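Local coordinates for putative ABC transporter, ATP-binding protein ComA (Streptococcus mutans, PDB 3K8U), which is a putative ABC transporter, ATP-binding protein, represented here by its peptidase domain, a papain-like fold of the C39 family, at residues S31-S34 with I35-R39; S42-K46 with Q47-A51. One frame throughout, in Å; residues are numbered along the deposited sequence.

Interaction 1 of 2, residues S31-S34 with I35-R39; sequences SNYS and IAYLR
Ser34 turns its hydroxyl back over its own main chain, OG standing between the backbone N and the carbonyl carbon (chi1 69°), and this fold-back carries OG to the amide of Tyr37, three residues on. Tyr37 in turn swings its ring to the side opposite its own backbone N, which brings it level with the ring of Tyr33; the two side chains run side by side and point the same way. The result is a worked example of how a helix is started. OG of Ser34 accepts the amide hydrogen of Tyr37 N at 3.1 Å, a moderately bent bond that satisfies one of the first-turn amides, which have no helical carbonyl four residues back to bond to. The carbonyl O of Ser34 then takes Leu38 N, also at 3.1 Å and nearly straight (167°), so a single residue offers both a side-chain and a main-chain acceptor. The same approach sets Ser34 OG 3.1 Å from Tyr37 CB, a tight fit.

Apolar contact flanks this polar start. The rings of Tyr33 and Tyr37 are near parallel, 21° apart, but slid so that they barely overlap, with centroids separated by 5.9 Å. Their closest atoms are Tyr33 CD1 and Tyr37 CE2 at 3.7 Å. Tyr33 also sets its CB against the branch point of Leu38, CB to CG 3.9 Å. Leu38 is buried, and also touches Leu22 and Ala23 of helix 17-28, while Leu61 touches both Leu38 and Tyr33. A serine N-cap, with the residue before it meeting the fourth residue after the cap through apolar atoms, is the combination known as an N-capping bond plus a hydrophobic staple, here opening helix 35-41.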
ATOM      1  N   SER A  31       6.517 -14.113  -1.362  1.00 38.28           N
ATOM      2  CA  SER A  31       5.367 -14.696  -2.056  1.00 38.63           C
ATOM      3  C   SER A  31       4.964 -13.890  -3.287  1.00 38.09           C
ATOM      4  O   SER A  31       4.878 -12.663  -3.236  1.00 38.22           O
ATOM      5  CB  SER A  31       4.172 -14.815  -1.109  1.00 38.58           C
ATOM      6  OG  SER A  31       4.439 -15.716  -0.051  1.00 42.26           O
ATOM      7  N   ASN A  32       4.725 -14.584  -4.395  1.00 37.03           N
ATOM      8  CA  ASN A  32       4.323 -13.926  -5.633  1.00 36.24           C
ATOM      9  C   ASN A  32       2.900 -14.301  -6.037  1.00 34.39           C
ATOM     10  O   ASN A  32       2.609 -15.462  -6.334  1.00 35.20           O
ATOM     11  CB  ASN A  32       5.305 -14.246  -6.767  1.00 39.57           C
ATOM     12  CG  ASN A  32       6.606 -13.468  -6.652  1.00 42.72           C
ATOM     13  OD1 ASN A  32       7.247 -13.449  -5.599  1.00 44.23           O
ATOM     14  ND2 ASN A  32       7.001 -12.815  -7.740  1.00 43.98           N
ATOM     15  N   TYR A  33       2.013 -13.310  -6.007  1.00 28.94           N
ATOM     16  CA  TYR A  33       0.615 -13.499  -6.371  1.00 25.33           C
ATOM     17  C   TYR A  33       0.241 -12.528  -7.483  1.00 22.72           C
ATOM     18  O   TYR A  33       0.606 -11.349  -7.446  1.00 20.67           O
ATOM     19  CB  TYR A  33      -0.297 -13.268  -5.165  1.00 25.81           C
ATOM     20  CG  TYR A  33      -0.077 -14.242  -4.034  1.00 28.95           C
ATOM     21  CD1 TYR A  33      -0.556 -15.548  -4.110  1.00 29.45           C
ATOM     22  CD2 TYR A  33       0.621 -13.861  -2.887  1.00 29.62           C
ATOM     23  CE1 TYR A  33      -0.345 -16.452  -3.075  1.00 31.28           C
ATOM     24  CE2 TYR A  33       0.837 -14.756  -1.848  1.00 30.12           C
ATOM     25  CZ  TYR A  33       0.353 -16.048  -1.950  1.00 32.04           C
ATOM     26  OH  TYR A  33       0.568 -16.938  -0.926  1.00 35.13           O
ATOM     27  N   SER A  34      -0.502 -13.029  -8.462  1.00 19.30           N
ATOM     28  CA  SER A  34      -0.929 -12.220  -9.597  1.00 16.64           C
ATOM     29  C   SER A  34      -2.006 -11.222  -9.210  1.00 14.04           C
ATOM     30  O   SER A  34      -2.757 -11.440  -8.260  1.00 13.41           O
ATOM     31  CB  SER A  34      -1.481 -13.117 -10.702  1.00 15.79           C
ATOM     32  OG  SER A  34      -2.714 -13.701 -10.308  1.00 14.55           O
ATOM     33  N   ILE A  35      -2.092 -10.140  -9.975  1.00 13.51           N
ATOM     34  CA  ILE A  35      -3.099  -9.111  -9.747  1.00 15.20           C
ATOM     35  C   ILE A  35      -4.502  -9.691  -9.940  1.00 15.75           C
ATOM     36  O   ILE A  35      -5.400  -9.432  -9.140  1.00 12.99           O
ATOM     37  CB  ILE A  35      -2.873  -7.902 -10.688  1.00 15.19           C
ATOM     38  CG1 ILE A  35      -1.678  -7.078 -10.182  1.00 19.06           C
ATOM     39  CG2 ILE A  35      -4.123  -7.033 -10.778  1.00 16.61           C
ATOM     40  CD1 ILE A  35      -1.385  -5.848 -11.012  1.00 22.15           C
ATOM     41  N   ALA A  36      -4.673 -10.519 -10.971  1.00 13.53           N
ATOM     42  CA  ALA A  36      -5.977 -11.122 -11.252  1.00 14.56           C
ATOM     43  C   ALA A  36      -6.468 -11.962 -10.075  1.00 14.82           C
ATOM     44  O   ALA A  36      -7.654 -11.943  -9.737  1.00 16.58           O
ATOM     45  CB  ALA A  36      -5.909 -11.970 -12.527  1.00 16.25           C
ATOM     46  N   TYR A  37      -5.548 -12.687  -9.448  1.00 15.65           N
ATOM     47  CA  TYR A  37      -5.876 -13.532  -8.302  1.00 16.93           C
ATOM     48  C   TYR A  37      -6.247 -12.694  -7.077  1.00 17.59           C
ATOM     49  O   TYR A  37      -7.252 -12.960  -6.416  1.00 16.71           O
ATOM     50  CB  TYR A  37      -4.691 -14.441  -7.975  1.00 19.48           C
ATOM     51  CG  TYR A  37      -4.876 -15.340  -6.772  1.00 22.91           C
ATOM     52  CD1 TYR A  37      -5.797 -16.386  -6.791  1.00 27.27           C
ATOM     53  CD2 TYR A  37      -4.101 -15.166  -5.625  1.00 24.83           C
ATOM     54  CE1 TYR A  37      -5.939 -17.241  -5.700  1.00 28.61           C
ATOM     55  CE2 TYR A  37      -4.234 -16.012  -4.529  1.00 26.77           C
ATOM     56  CZ  TYR A  37      -5.153 -17.047  -4.573  1.00 30.01           C
ATOM     57  OH  TYR A  37      -5.283 -17.889  -3.494  1.00 31.92           O
ATOM     58  N   LEU A  38      -5.435 -11.684  -6.780  1.00 16.86           N
ATOM     59  CA  LEU A  38      -5.689 -10.822  -5.627  1.00 17.52           C
ATOM     60  C   LEU A  38      -6.918  -9.946  -5.820  1.00 17.15           C
ATOM     61  O   LEU A  38      -7.596  -9.599  -4.853  1.00 19.83           O
ATOM     62  CB  LEU A  38      -4.457  -9.973  -5.297  1.00 16.03           C
ATOM     63  CG  LEU A  38      -3.234 -10.784  -4.864  1.00 18.90           C
ATOM     64  CD1 LEU A  38      -2.089  -9.852  -4.526  1.00 18.58           C
ATOM     65  CD2 LEU A  38      -3.586 -11.649  -3.661  1.00 18.66           C
ATOM     66  N   ARG A  39      -7.221  -9.613  -7.071  1.00 16.38           N
ATOM     67  CA  ARG A  39      -8.392  -8.800  -7.387  1.00 17.11           C
ATOM     68  C   ARG A  39      -9.634  -9.567  -6.942  1.00 18.89           C
ATOM     69  O   ARG A  39     -10.561  -8.996  -6.360  1.00 17.23           O
ATOM     70  CB  ARG A  39      -8.465  -8.534  -8.894  1.00 17.15           C
ATOM     71  CG  ARG A  39      -9.586  -7.586  -9.315  1.00 17.38           C
ATOM     72  CD  ARG A  39      -9.789  -7.589 -10.827  1.00 18.33           C
ATOM     73  NE  ARG A  39      -8.582  -7.194 -11.550  1.00 19.44           N
ATOM     74  CZ  ARG A  39      -7.969  -7.946 -12.459  1.00 20.17           C
ATOM     75  NH1 ARG A  39      -8.440  -9.149 -12.768  1.00 18.51           N
ATOM     76  NH2 ARG A  39      -6.897  -7.482 -13.082  1.00 17.46           N
TER

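Interaction 2 of 2, residues S42-K46 with Q47-A51; sequences SKTNK and QGTTA
Thr44 and Thr49 face each other through their hydroxyls, OG1 to OG1 at 2.6 Å, a short hydrogen bond in which either oxygen could be the donor. Thr44 OG1 also lies close to Ser42 OG, and which of these two neighbours might take its proton is not settled. The two threonine side chains cross obliquely, and each places OG1 beside its own backbone N.

Main-chain bonds come next. Asn45 and Gly48 form one antiparallel hydrogen-bonded pair: Asn45 N donates to Gly48 O at 3.1 Å, and Gly48 N returns a bond to Asn45 O at 2.9 Å. The second donor stands well above the carbonyl plane, 63° out of it, within the type I turn from Asn45 to Gly48. Gly48 adopts phi 119° and psi -153°; at these angles a CB would jam against the carbonyl O of Gln47, so the backbone itself calls for glycine.

The side-chain amide reinforces the turn. Asn45 OD1 accepts Gln47 N at 2.9 Å, an Asx turn, and also reaches Gly48 N at 3.2 Å; both bonds are weak, their angles poor.

Among apolar contacts, Ser42 CB meets Thr49 CG2 at 3.7 Å, with Pro19 of helix 17-28 against both residues. Lastly, a water bridges the two arms near their bases, donating to Ser42 O at 2.9 Å and accepting from Thr50 N at 3.1 Å.

Taken together, the chemistry implies a loop whose two arms are joined mainly by polar contacts, while the buried Ser42 and Thr49 are packed against helices 17-28 and 51-60.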
ATOM      1  N   SER A  42      -9.715  -9.996  -2.946  1.00 23.25           N
ATOM      2  CA  SER A  42     -10.032  -8.756  -2.237  1.00 24.46           C
ATOM      3  C   SER A  42     -11.404  -8.182  -2.584  1.00 25.04           C
ATOM      4  O   SER A  42     -11.762  -7.101  -2.112  1.00 25.10           O
ATOM      5  CB  SER A  42      -8.950  -7.707  -2.508  1.00 23.96           C
ATOM      6  OG  SER A  42      -8.880  -7.397  -3.887  1.00 22.11           O
ATOM      7  N   LYS A  43     -12.161  -8.896  -3.419  1.00 26.09           N
ATOM      8  CA  LYS A  43     -13.495  -8.466  -3.843  1.00 28.67           C
ATOM      9  C   LYS A  43     -13.470  -7.103  -4.544  1.00 28.43           C
ATOM     10  O   LYS A  43     -14.403  -6.303  -4.422  1.00 27.87           O
ATOM     11  CB  LYS A  43     -14.457  -8.444  -2.644  1.00 30.99           C
ATOM     12  CG  LYS A  43     -14.716  -9.822  -2.039  1.00 35.57           C
ATOM     13  CD  LYS A  43     -15.633  -9.739  -0.825  1.00 39.90           C
ATOM     14  CE  LYS A  43     -16.037 -11.125  -0.333  1.00 42.08           C
ATOM     15  NZ  LYS A  43     -14.862 -11.976   0.021  1.00 44.37           N
ATOM     16  N   THR A  44     -12.393  -6.854  -5.283  1.00 27.21           N
ATOM     17  CA  THR A  44     -12.215  -5.604  -6.015  1.00 27.92           C
ATOM     18  C   THR A  44     -13.240  -5.456  -7.138  1.00 29.54           C
ATOM     19  O   THR A  44     -13.435  -6.375  -7.931  1.00 28.71           O
ATOM     20  CB  THR A  44     -10.797  -5.530  -6.625  1.00 26.52           C
ATOM     21  OG1 THR A  44      -9.826  -5.569  -5.575  1.00 26.52           O
ATOM     22  CG2 THR A  44     -10.613  -4.256  -7.435  1.00 27.74           C
ATOM     23  N   ASN A  45     -13.905  -4.306  -7.183  1.00 31.31           N
ATOM     24  CA  ASN A  45     -14.898  -4.033  -8.219  1.00 35.00           C
ATOM     25  C   ASN A  45     -14.474  -2.837  -9.072  1.00 36.19           C
ATOM     26  O   ASN A  45     -13.318  -2.411  -9.017  1.00 35.26           O
ATOM     27  CB  ASN A  45     -16.289  -3.807  -7.602  1.00 36.39           C
ATOM     28  CG  ASN A  45     -16.311  -2.693  -6.564  1.00 37.79           C
ATOM     29  OD1 ASN A  45     -15.584  -1.705  -6.669  1.00 37.57           O
ATOM     30  ND2 ASN A  45     -17.168  -2.844  -5.560  1.00 40.19           N
ATOM     31  N   LYS A  46     -15.409  -2.304  -9.857  1.00 38.20           N
ATOM     32  CA  LYS A  46     -15.147  -1.157 -10.728  1.00 40.01           C
ATOM     33  C   LYS A  46     -14.579   0.042  -9.964  1.00 40.17           C
ATOM     34  O   LYS A  46     -13.664   0.716 -10.444  1.00 40.74           O
ATOM     35  CB  LYS A  46     -16.431  -0.742 -11.456  1.00 42.32           C
ATOM     36  CG  LYS A  46     -16.284   0.502 -12.327  1.00 46.02           C
ATOM     37  CD  LYS A  46     -17.628   0.973 -12.863  1.00 48.68           C
ATOM     38  CE  LYS A  46     -17.514   2.333 -13.543  1.00 50.50           C
ATOM     39  NZ  LYS A  46     -16.610   2.310 -14.729  1.00 52.16           N
ATOM     40  N   GLN A  47     -15.126   0.301  -8.777  1.00 39.95           N
ATOM     41  CA  GLN A  47     -14.680   1.415  -7.941  1.00 39.84           C
ATOM     42  C   GLN A  47     -13.315   1.175  -7.292  1.00 38.87           C
ATOM     43  O   GLN A  47     -12.676   2.116  -6.814  1.00 39.14           O
ATOM     44  CB  GLN A  47     -15.718   1.714  -6.858  1.00 42.30           C
ATOM     45  CG  GLN A  47     -17.058   2.190  -7.394  1.00 46.15           C
ATOM     46  CD  GLN A  47     -18.048   2.493  -6.287  1.00 47.86           C
ATOM     47  OE1 GLN A  47     -17.991   3.550  -5.658  1.00 49.90           O
ATOM     48  NE2 GLN A  47     -18.962   1.560  -6.039  1.00 49.54           N
ATOM     49  N   GLY A  48     -12.879  -0.083  -7.261  1.00 35.85           N
ATOM     50  CA  GLY A  48     -11.593  -0.405  -6.670  1.00 32.62           C
ATOM     51  C   GLY A  48     -11.667  -1.345  -5.483  1.00 29.93           C
ATOM     52  O   GLY A  48     -12.582  -2.165  -5.377  1.00 30.09           O
ATOM     53  N   THR A  49     -10.685  -1.237  -4.594  1.00 27.44           N
ATOM     54  CA  THR A  49     -10.621  -2.086  -3.411  1.00 26.17           C
ATOM     55  C   THR A  49     -10.777  -1.253  -2.151  1.00 25.89           C
ATOM     56  O   THR A  49     -10.232  -0.153  -2.053  1.00 27.60           O
ATOM     57  CB  THR A  49      -9.267  -2.823  -3.320  1.00 26.07           C
ATOM     58  OG1 THR A  49      -8.901  -3.317  -4.612  1.00 26.17           O
ATOM     59  CG2 THR A  49      -9.353  -3.993  -2.344  1.00 24.50           C
ATOM     60  N   THR A  50     -11.542  -1.771  -1.198  1.00 25.81           N
ATOM     61  CA  THR A  50     -11.740  -1.082   0.068  1.00 23.77           C
ATOM     62  C   THR A  50     -10.617  -1.545   0.987  1.00 23.44           C
ATOM     63  O   THR A  50      -9.930  -2.529   0.692  1.00 20.66           O
ATOM     64  CB  THR A  50     -13.096  -1.440   0.716  1.00 23.66           C
ATOM     65  OG1 THR A  50     -13.113  -2.831   1.055  1.00 22.01           O
ATOM     66  CG2 THR A  50     -14.244  -1.147  -0.241  1.00 26.02           C
ATOM     67  N   ALA A  51     -10.415  -0.827   2.087  1.00 24.19           N
ATOM     68  CA  ALA A  51      -9.378  -1.186   3.048  1.00 23.87           C
ATOM     69  C   ALA A  51      -9.693  -2.564   3.624  1.00 24.96           C
ATOM     70  O   ALA A  51      -8.790  -3.363   3.884  1.00 23.11           O
ATOM     71  CB  ALA A  51      -9.312  -0.150   4.158  1.00 24.42           C
TER
HETATM   72  O   HOH W   1     -12.926  -4.427  -2.023  1.00 29.73           O

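Overall arrangement
Interactions 1 and 2 follow one another along the chain and sit at the two ends of helix 35-41, their centres about 14 Å apart. Interaction 1 starts the helix; segment 42-46 leaves it through a Schellman motif at Lys43, and Ser42 OG bonds back to Leu38 O. The two contacts meet directly where Arg39 O lies 3.0 Å from Thr44 N, a probable hydrogen bond. Helix 17-28 is a common neighbour, touching Leu38 from one contact and Thr49 from the other. At the far end of interaction 2, Thr50 OG1 caps helix 51-60 by bonding to Gly53 N, so hydroxyl caps begin both successive helices. Each contact's centre lies about 14 Å from that of the chain.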